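Local coordinates for RNA pseudouridylate synthase domain-containing protein 1 (Homo sapiens, PDB 5VBB), which probably binds RNA and isomerises uridine to pseudouridine as an RluA-family pseudouridine synthase, at residues A[115-120]-A[131-136]; A[144-149]-A[177-182]. All coordinates share one frame; numbering follows the deposited sequence. Where two conformers were deposited one is given.

Contact 1: residues A[115-120]-A[131-136]. With SO4 (sulfate ion), chain D.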
ATOM      1  N   SER A 115      -0.646  16.420  -4.049  1.00 34.54           N
ATOM      2  CA  SER A 115      -1.155  17.143  -2.885  1.00 35.19           C
ATOM      3  C   SER A 115      -2.656  17.422  -2.930  1.00 41.62           C
ATOM      4  O   SER A 115      -3.153  18.000  -1.977  1.00 39.88           O
ATOM      5  CB  SER A 115      -0.399  18.464  -2.779  1.00 38.36           C
ATOM      6  OG  SER A 115      -0.637  19.278  -3.918  1.00 41.82           O
ATOM      7  N   HIS A 116      -3.381  17.033  -4.002  1.00 39.99           N
ATOM      8  CA  HIS A 116      -4.824  17.302  -4.099  1.00 43.29           C
ATOM      9  C   HIS A 116      -5.514  16.705  -2.898  1.00 42.89           C
ATOM     10  O   HIS A 116      -5.255  15.551  -2.560  1.00 38.39           O
ATOM     11  CB  HIS A 116      -5.465  16.660  -5.335  1.00 47.69           C
ATOM     12  CG  HIS A 116      -4.990  17.165  -6.662  1.00 54.30           C
ATOM     13  ND1 HIS A 116      -4.470  18.436  -6.816  1.00 58.36           N
ATOM     14  CD2 HIS A 116      -4.988  16.537  -7.860  1.00 57.47           C
ATOM     15  CE1 HIS A 116      -4.169  18.542  -8.102  1.00 58.85           C
ATOM     16  NE2 HIS A 116      -4.446  17.408  -8.759  1.00 58.36           N
ATOM     17  N   ALA A 117      -6.395  17.481  -2.267  1.00 40.95           N
ATOM     18  CA  ALA A 117      -7.128  17.040  -1.085  1.00 38.68           C
ATOM     19  C   ALA A 117      -8.132  15.941  -1.483  1.00 41.91           C
ATOM     20  O   ALA A 117      -8.638  15.961  -2.598  1.00 40.99           O
ATOM     21  CB  ALA A 117      -7.830  18.221  -0.431  1.00 38.74           C
ATOM     22  N   ILE A 118      -8.370  14.980  -0.566  1.00 37.62           N
ATOM     23  CA  ILE A 118      -9.251  13.832  -0.753  1.00 36.25           C
ATOM     24  C   ILE A 118     -10.450  13.988   0.143  1.00 40.71           C
ATOM     25  O   ILE A 118     -10.296  14.203   1.327  1.00 41.75           O
ATOM     26  CB  ILE A 118      -8.493  12.508  -0.503  1.00 37.19           C
ATOM     27  CG1 ILE A 118      -7.354  12.393  -1.528  1.00 36.54           C
ATOM     28  CG2 ILE A 118      -9.438  11.289  -0.603  1.00 39.91           C
ATOM     29  CD1 ILE A 118      -6.430  11.178  -1.424  1.00 33.36           C
ATOM     30  N   GLY A 119     -11.630  13.922  -0.446  1.00 40.56           N
ATOM     31  CA  GLY A 119     -12.887  13.953   0.279  1.00 41.27           C
ATOM     32  C   GLY A 119     -13.654  12.674   0.043  1.00 44.64           C
ATOM     33  O   GLY A 119     -13.176  11.758  -0.637  1.00 40.48           O
ATOM     34  N   ARG A 120     -14.860  12.606   0.588  1.00 45.72           N
ATOM     35  CA  ARG A 120     -15.717  11.440   0.416  1.00 46.16           C
ATOM     36  C   ARG A 120     -16.765  11.776  -0.652  1.00 50.19           C
ATOM     37  O   ARG A 120     -17.224  12.917  -0.796  1.00 47.04           O
ATOM     38  CB  ARG A 120     -16.292  10.974   1.760  1.00 50.46           C
ATOM     39  CG  ARG A 120     -15.264  10.088   2.464  1.00 63.31           C
ATOM     40  CD  ARG A 120     -15.460   9.918   3.957  1.00 67.35           C
ATOM     41  NE  ARG A 120     -14.448   9.017   4.525  1.00 65.15           N
ATOM     42  CZ  ARG A 120     -14.474   7.683   4.470  1.00 73.36           C
ATOM     43  NH1 ARG A 120     -15.474   7.050   3.864  1.00 57.40           N
ATOM     44  NH2 ARG A 120     -13.498   6.973   5.023  1.00 64.33           N
ATOM     45  N   CYS A 131     -12.886  10.718  -3.361  1.00 42.13           N
ATOM     46  CA  CYS A 131     -12.717  11.575  -4.536  1.00 43.64           C
ATOM     47  C   CYS A 131     -11.746  12.704  -4.277  1.00 45.29           C
ATOM     48  O   CYS A 131     -11.497  13.062  -3.143  1.00 42.88           O
ATOM     49  CB  CYS A 131     -14.065  12.149  -4.960  1.00 48.05           C
ATOM     50  SG  CYS A 131     -14.916  13.045  -3.642  1.00 54.44           S
ATOM     51  N   ILE A 132     -11.300  13.332  -5.357  1.00 44.10           N
ATOM     52  CA  ILE A 132     -10.410  14.493  -5.324  1.00 45.30           C
ATOM     53  C   ILE A 132     -11.253  15.731  -5.144  1.00 47.77           C
ATOM     54  O   ILE A 132     -12.320  15.824  -5.760  1.00 45.37           O
ATOM     55  CB  ILE A 132      -9.622  14.575  -6.671  1.00 51.01           C
ATOM     56  CG1 ILE A 132      -8.726  13.351  -6.832  1.00 52.52           C
ATOM     57  CG2 ILE A 132      -8.812  15.835  -6.776  1.00 55.27           C
ATOM     58  CD1 ILE A 132      -7.460  13.346  -5.900  1.00 56.80           C
ATOM     59  N   GLU A 133     -10.733  16.732  -4.398  1.00 45.95           N
ATOM     60  CA  GLU A 133     -11.399  18.034  -4.182  1.00 47.84           C
ATOM     61  C   GLU A 133     -11.707  18.649  -5.532  1.00 52.43           C
ATOM     62  O   GLU A 133     -10.932  18.462  -6.467  1.00 52.19           O
ATOM     63  CB  GLU A 133     -10.476  18.991  -3.399  1.00 50.09           C
ATOM     64  CG  GLU A 133      -9.382  19.580  -4.289  1.00 61.98           C
ATOM     65  CD  GLU A 133      -8.287  20.380  -3.637  1.00 69.78           C
ATOM     66  OE1 GLU A 133      -8.508  21.585  -3.391  1.00 77.54           O
ATOM     67  OE2 GLU A 133      -7.157  19.852  -3.548  1.00 40.30           O
ATOM     68  N   GLY A 134     -12.843  19.315  -5.668  1.00 51.64           N
ATOM     69  CA  GLY A 134     -13.214  19.894  -6.957  1.00 52.17           C
ATOM     70  C   GLY A 134     -14.060  18.983  -7.843  1.00 56.02           C
ATOM     71  O   GLY A 134     -14.829  19.492  -8.668  1.00 56.04           O
ATOM     72  N   SER A 135     -13.930  17.647  -7.713  0.50 51.09           N
ATOM     73  CA  SER A 135     -14.751  16.725  -8.502  0.50 51.68           C
ATOM     74  C   SER A 135     -16.212  16.823  -8.034  0.50 58.31           C
ATOM     75  O   SER A 135     -16.474  17.276  -6.918  0.50 56.48           O
ATOM     76  CB  SER A 135     -14.234  15.294  -8.396  0.50 51.88           C
ATOM     77  OG  SER A 135     -14.415  14.769  -7.094  0.50 53.25           O
ATOM     78  N   GLN A 136     -17.156  16.457  -8.912  1.00 59.13           N
ATOM     79  CA  GLN A 136     -18.607  16.569  -8.626  1.00 61.44           C
ATOM     80  C   GLN A 136     -19.012  15.819  -7.340  1.00 63.60           C
ATOM     81  O   GLN A 136     -18.638  14.663  -7.159  1.00 62.08           O
ATOM     82  CB  GLN A 136     -19.483  16.078  -9.817  1.00 63.54           C
TER
HETATM   83  S   SO4 D 303     -10.615   9.812   5.620  1.00 49.49           S
HETATM   84  O1  SO4 D 303     -11.969  10.358   5.604  1.00 52.31           O
HETATM   85  O2  SO4 D 303      -9.883  10.303   6.807  1.00 51.62           O
HETATM   86  O3  SO4 D 303      -9.915  10.147   4.369  1.00 43.47           O
HETATM   87  O4  SO4 D 303     -10.713   8.385   5.690  1.00 51.10           O

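Contact 2: residues A[144-149]-A[177-182]. With SO4 (sulfate ion), chain B.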
ATOM      1  N   SER A 144      -3.916  15.962   2.332  1.00 33.06           N
ATOM      2  CA  SER A 144      -3.427  14.830   1.576  1.00 31.81           C
ATOM      3  C   SER A 144      -2.100  15.095   0.964  1.00 34.39           C
ATOM      4  O   SER A 144      -1.900  16.167   0.393  1.00 35.69           O
ATOM      5  CB  SER A 144      -4.434  14.469   0.486  1.00 37.14           C
ATOM      6  OG  SER A 144      -5.764  14.356   0.969  1.00 41.19           O
ATOM      7  N   LEU A 145      -1.200  14.128   1.043  1.00 30.51           N
ATOM      8  CA  LEU A 145       0.110  14.265   0.420  1.00 32.72           C
ATOM      9  C   LEU A 145       0.708  12.897   0.153  1.00 34.54           C
ATOM     10  O   LEU A 145       0.957  12.131   1.097  1.00 32.59           O
ATOM     11  CB  LEU A 145       1.055  15.066   1.291  1.00 34.48           C
ATOM     12  CG  LEU A 145       2.464  15.348   0.683  1.00 42.16           C
ATOM     13  CD1 LEU A 145       2.382  16.015  -0.634  1.00 44.55           C
ATOM     14  CD2 LEU A 145       3.203  16.233   1.541  1.00 45.17           C
ATOM     15  N   THR A 146       0.980  12.619  -1.121  1.00 31.73           N
ATOM     16  CA  THR A 146       1.617  11.395  -1.589  1.00 32.21           C
ATOM     17  C   THR A 146       2.823  11.756  -2.422  1.00 38.10           C
ATOM     18  O   THR A 146       2.713  12.492  -3.412  1.00 39.01           O
ATOM     19  CB  THR A 146       0.699  10.497  -2.453  1.00 36.25           C
ATOM     20  OG1 THR A 146      -0.446  10.121  -1.727  1.00 36.34           O
ATOM     21  CG2 THR A 146       1.399   9.214  -2.890  1.00 35.99           C
ATOM     22  N   ASP A 147       3.961  11.255  -2.014  1.00 33.32           N
ATOM     23  CA  ASP A 147       5.202  11.396  -2.752  1.00 34.57           C
ATOM     24  C   ASP A 147       5.374  10.169  -3.652  1.00 35.37           C
ATOM     25  O   ASP A 147       5.394   9.044  -3.169  1.00 35.69           O
ATOM     26  CB  ASP A 147       6.342  11.527  -1.767  1.00 37.34           C
ATOM     27  CG  ASP A 147       7.713  11.696  -2.355  1.00 47.99           C
ATOM     28  OD1 ASP A 147       7.825  12.305  -3.431  1.00 46.46           O
ATOM     29  OD2 ASP A 147       8.689  11.310  -1.683  1.00 56.95           O
ATOM     30  N   LEU A 148       5.492  10.384  -4.941  1.00 34.17           N
ATOM     31  CA  LEU A 148       5.593   9.297  -5.934  1.00 31.66           C
ATOM     32  C   LEU A 148       6.962   9.385  -6.599  1.00 36.36           C
ATOM     33  O   LEU A 148       7.275  10.415  -7.196  1.00 37.17           O
ATOM     34  CB  LEU A 148       4.483   9.479  -6.988  1.00 31.66           C
ATOM     35  CG  LEU A 148       4.343   8.455  -8.123  1.00 33.18           C
ATOM     36  CD1 LEU A 148       2.940   8.444  -8.660  1.00 34.97           C
ATOM     37  CD2 LEU A 148       5.293   8.743  -9.329  1.00 34.92           C
ATOM     38  N   VAL A 149       7.707   8.288  -6.607  1.00 33.11           N
ATOM     39  CA  VAL A 149       9.011   8.171  -7.269  1.00 33.70           C
ATOM     40  C   VAL A 149       8.887   7.058  -8.352  1.00 37.07           C
ATOM     41  O   VAL A 149       8.560   5.897  -8.042  1.00 35.75           O
ATOM     42  CB  VAL A 149      10.128   7.849  -6.231  1.00 36.10           C
ATOM     43  CG1 VAL A 149      11.484   7.681  -6.908  1.00 37.72           C
ATOM     44  CG2 VAL A 149      10.216   8.942  -5.165  1.00 36.12           C
ATOM     45  N   ARG A 177      -4.563   5.045  -4.132  1.00 35.09           N
ATOM     46  CA  ARG A 177      -5.344   4.691  -5.302  1.00 35.47           C
ATOM     47  C   ARG A 177      -6.047   5.893  -5.880  1.00 39.14           C
ATOM     48  O   ARG A 177      -6.138   6.028  -7.100  1.00 38.73           O
ATOM     49  CB  ARG A 177      -6.373   3.627  -4.942  1.00 32.13           C
ATOM     50  CG  ARG A 177      -5.738   2.304  -4.542  1.00 33.19           C
ATOM     51  CD  ARG A 177      -6.665   1.520  -3.649  1.00 37.17           C
ATOM     52  NE  ARG A 177      -7.754   0.956  -4.450  1.00 43.05           N
ATOM     53  CZ  ARG A 177      -8.706   0.153  -3.993  1.00 54.68           C
ATOM     54  NH1 ARG A 177      -8.748  -0.182  -2.710  1.00 42.96           N
ATOM     55  NH2 ARG A 177      -9.632  -0.313  -4.813  1.00 44.58           N
ATOM     56  N   VAL A 178      -6.547   6.777  -5.010  1.00 36.77           N
ATOM     57  CA  VAL A 178      -7.246   7.970  -5.495  1.00 36.24           C
ATOM     58  C   VAL A 178      -6.261   8.942  -6.149  1.00 38.13           C
ATOM     59  O   VAL A 178      -6.562   9.512  -7.212  1.00 36.33           O
ATOM     60  CB  VAL A 178      -8.035   8.620  -4.351  1.00 40.37           C
ATOM     61  CG1 VAL A 178      -8.591  10.001  -4.757  1.00 41.90           C
ATOM     62  CG2 VAL A 178      -9.142   7.692  -3.892  1.00 40.25           C
ATOM     63  N   HIS A 179      -5.124   9.177  -5.485  1.00 35.47           N
ATOM     64  CA  HIS A 179      -4.112  10.100  -5.985  1.00 34.14           C
ATOM     65  C   HIS A 179      -3.533   9.654  -7.342  1.00 37.93           C
ATOM     66  O   HIS A 179      -3.346  10.496  -8.220  1.00 35.44           O
ATOM     67  CB  HIS A 179      -2.994  10.287  -4.969  1.00 33.58           C
ATOM     68  CG  HIS A 179      -3.180  11.436  -4.005  1.00 35.39           C
ATOM     69  ND1 HIS A 179      -2.330  11.605  -2.944  1.00 36.20           N
ATOM     70  CD2 HIS A 179      -4.103  12.432  -3.983  1.00 36.17           C
ATOM     71  CE1 HIS A 179      -2.761  12.686  -2.299  1.00 35.61           C
ATOM     72  NE2 HIS A 179      -3.788  13.247  -2.939  1.00 36.12           N
ATOM     73  N   CYS A 180      -3.197   8.369  -7.493  1.00 35.88           N
ATOM     74  CA  CYS A 180      -2.610   7.876  -8.761  1.00 35.76           C
ATOM     75  C   CYS A 180      -3.633   7.949  -9.915  1.00 39.03           C
ATOM     76  O   CYS A 180      -3.311   8.426 -11.005  1.00 35.55           O
ATOM     77  CB  CYS A 180      -2.072   6.462  -8.551  1.00 35.78           C
ATOM     78  SG  CYS A 180      -0.621   6.422  -7.465  1.00 38.52           S
ATOM     79  N   SER A 181      -4.893   7.608  -9.619  1.00 37.28           N
ATOM     80  CA  SER A 181      -5.994   7.711 -10.574  1.00 38.94           C
ATOM     81  C   SER A 181      -6.234   9.170 -10.966  1.00 44.37           C
ATOM     82  O   SER A 181      -6.445   9.458 -12.148  1.00 45.22           O
ATOM     83  CB  SER A 181      -7.258   7.089  -9.989  1.00 40.47           C
ATOM     84  OG  SER A 181      -8.357   7.253 -10.867  1.00 59.42           O
ATOM     85  N   ALA A 182      -6.148  10.093  -9.995  1.00 42.23           N
ATOM     86  CA  ALA A 182      -6.308  11.526 -10.232  1.00 43.30           C
ATOM     87  C   ALA A 182      -5.206  12.092 -11.155  1.00 48.13           C
ATOM     88  O   ALA A 182      -5.460  13.062 -11.860  1.00 48.45           O
ATOM     89  CB  ALA A 182      -6.302  12.277  -8.919  1.00 43.47           C
TER
HETATM   90  S   SO4 B 301     -10.872  -2.920  -1.705  1.00 51.06           S
HETATM   91  O1  SO4 B 301     -11.036  -1.566  -2.256  1.00 54.16           O
HETATM   92  O2  SO4 B 301     -11.787  -3.049  -0.564  1.00 52.21           O
HETATM   93  O3  SO4 B 301     -11.152  -3.932  -2.702  1.00 48.94           O
HETATM   94  O4  SO4 B 301      -9.489  -3.120  -1.286  1.00 46.76           O

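Contact 1: residues A[115-120]-A[131-136]
Gly119 and Cys131 form a hydrogen-bonded pair in an antiparallel beta hairpin, part of a small three-stranded sheet, and the hairpin illustrates how one part can be buried while its end lies open to solvent. In the buried part, Gly119 N reaches Cys131 O at 2.8 Å and Cys131 N returns to Gly119 O at 2.9 Å. Ile118 and Ile132, a non-hydrogen-bonded pair, put their side chains on the same face, where helix 175-182 covers them. On the other face Cys131 SG, tied by a disulfide to Cys138, lies 3.7 Å from Arg120 O. Arg120 sets off away from the partner strand and bonds a sulfate through NE and NH2, a site completed by Arg172, Thr173 and Lys142. The exposed end is held differently. Beyond the strands, the side chains of His116 and Ile132 meet at an oblique angle, His116 CB 3.7 Å from Ile132 CG2. Glu133 N still bonds to Ala117 O, and its side chain turns back to the same residue: CG stands between the backbone N and carbonyl carbon (chi1 77°), and the chain is extended beyond it. There Ala117 N donates to Glu133 OE2 at 2.8 Å (N-H...O 165°), the N-H coming from above the carboxylate plane.

Contact 2: residues A[144-149]-A[177-182]
Thr146 OG1 is gripped by two residues one turn apart on helix 175-182, His179 ND1 at 2.7 Å and Gln175 NE2, an example of a buried hydroxyl fastening a helix to a strand. The hydroxyl meets the imidazole at its edge, in the ring plane, and either partner could donate. Thr146 OG1 lies anti to its own carbonyl carbon (chi1 -59°), which directs it at the helix. The other ring nitrogen, His179 NE2, bonds to His116 O, so the imidazole is held at both nitrogens and its rotation is fixed. Ser144 CB packs obliquely against the ring, 3.7 Å from His179 NE2, while Ser144 OG turns to Lys142 O. A leucine in place of His179 would probably leave Thr146 OG1 and His116 O without their ring-nitrogen partners. At the next residue of the helix, and two further along the strand, the contact turns apolar: Leu148 CD1 lies 4.3 Å from Cys180 SG. Arg177 makes salt bridges to Asp190 and to Asp67, the probable active-site residue; its NH1 also donates to O1 of a sulfate, probably from the crystallisation liquor, at 2.7 Å, with a weak second bond from NH2. Helix 175-182 thus lies against strand 146-156, with strand 111-114 beside His179 and strand 159-168 beside Cys180.

In the fold
The two contacts follow one another along the chain, contact 1 closing before contact 2 opens, and their centres lie about 11 Å apart, both in the pseudouridine synthase domain. Contact 1 lies in the small three-stranded sheet, while contact 2 sets a strand of the larger antiparallel sheet against helix 175-182; strand 111-114 of that larger sheet leads directly into segment 115-120. Helix 175-182 joins the two, packing against Ile132 of the hairpin as well as against strand 146-156. The bond from His116 to His179 passes directly between the contacts. The peripheral hairpin is thereby connected to a helix that also carries Arg177, partner of the presumed catalytic aspartate.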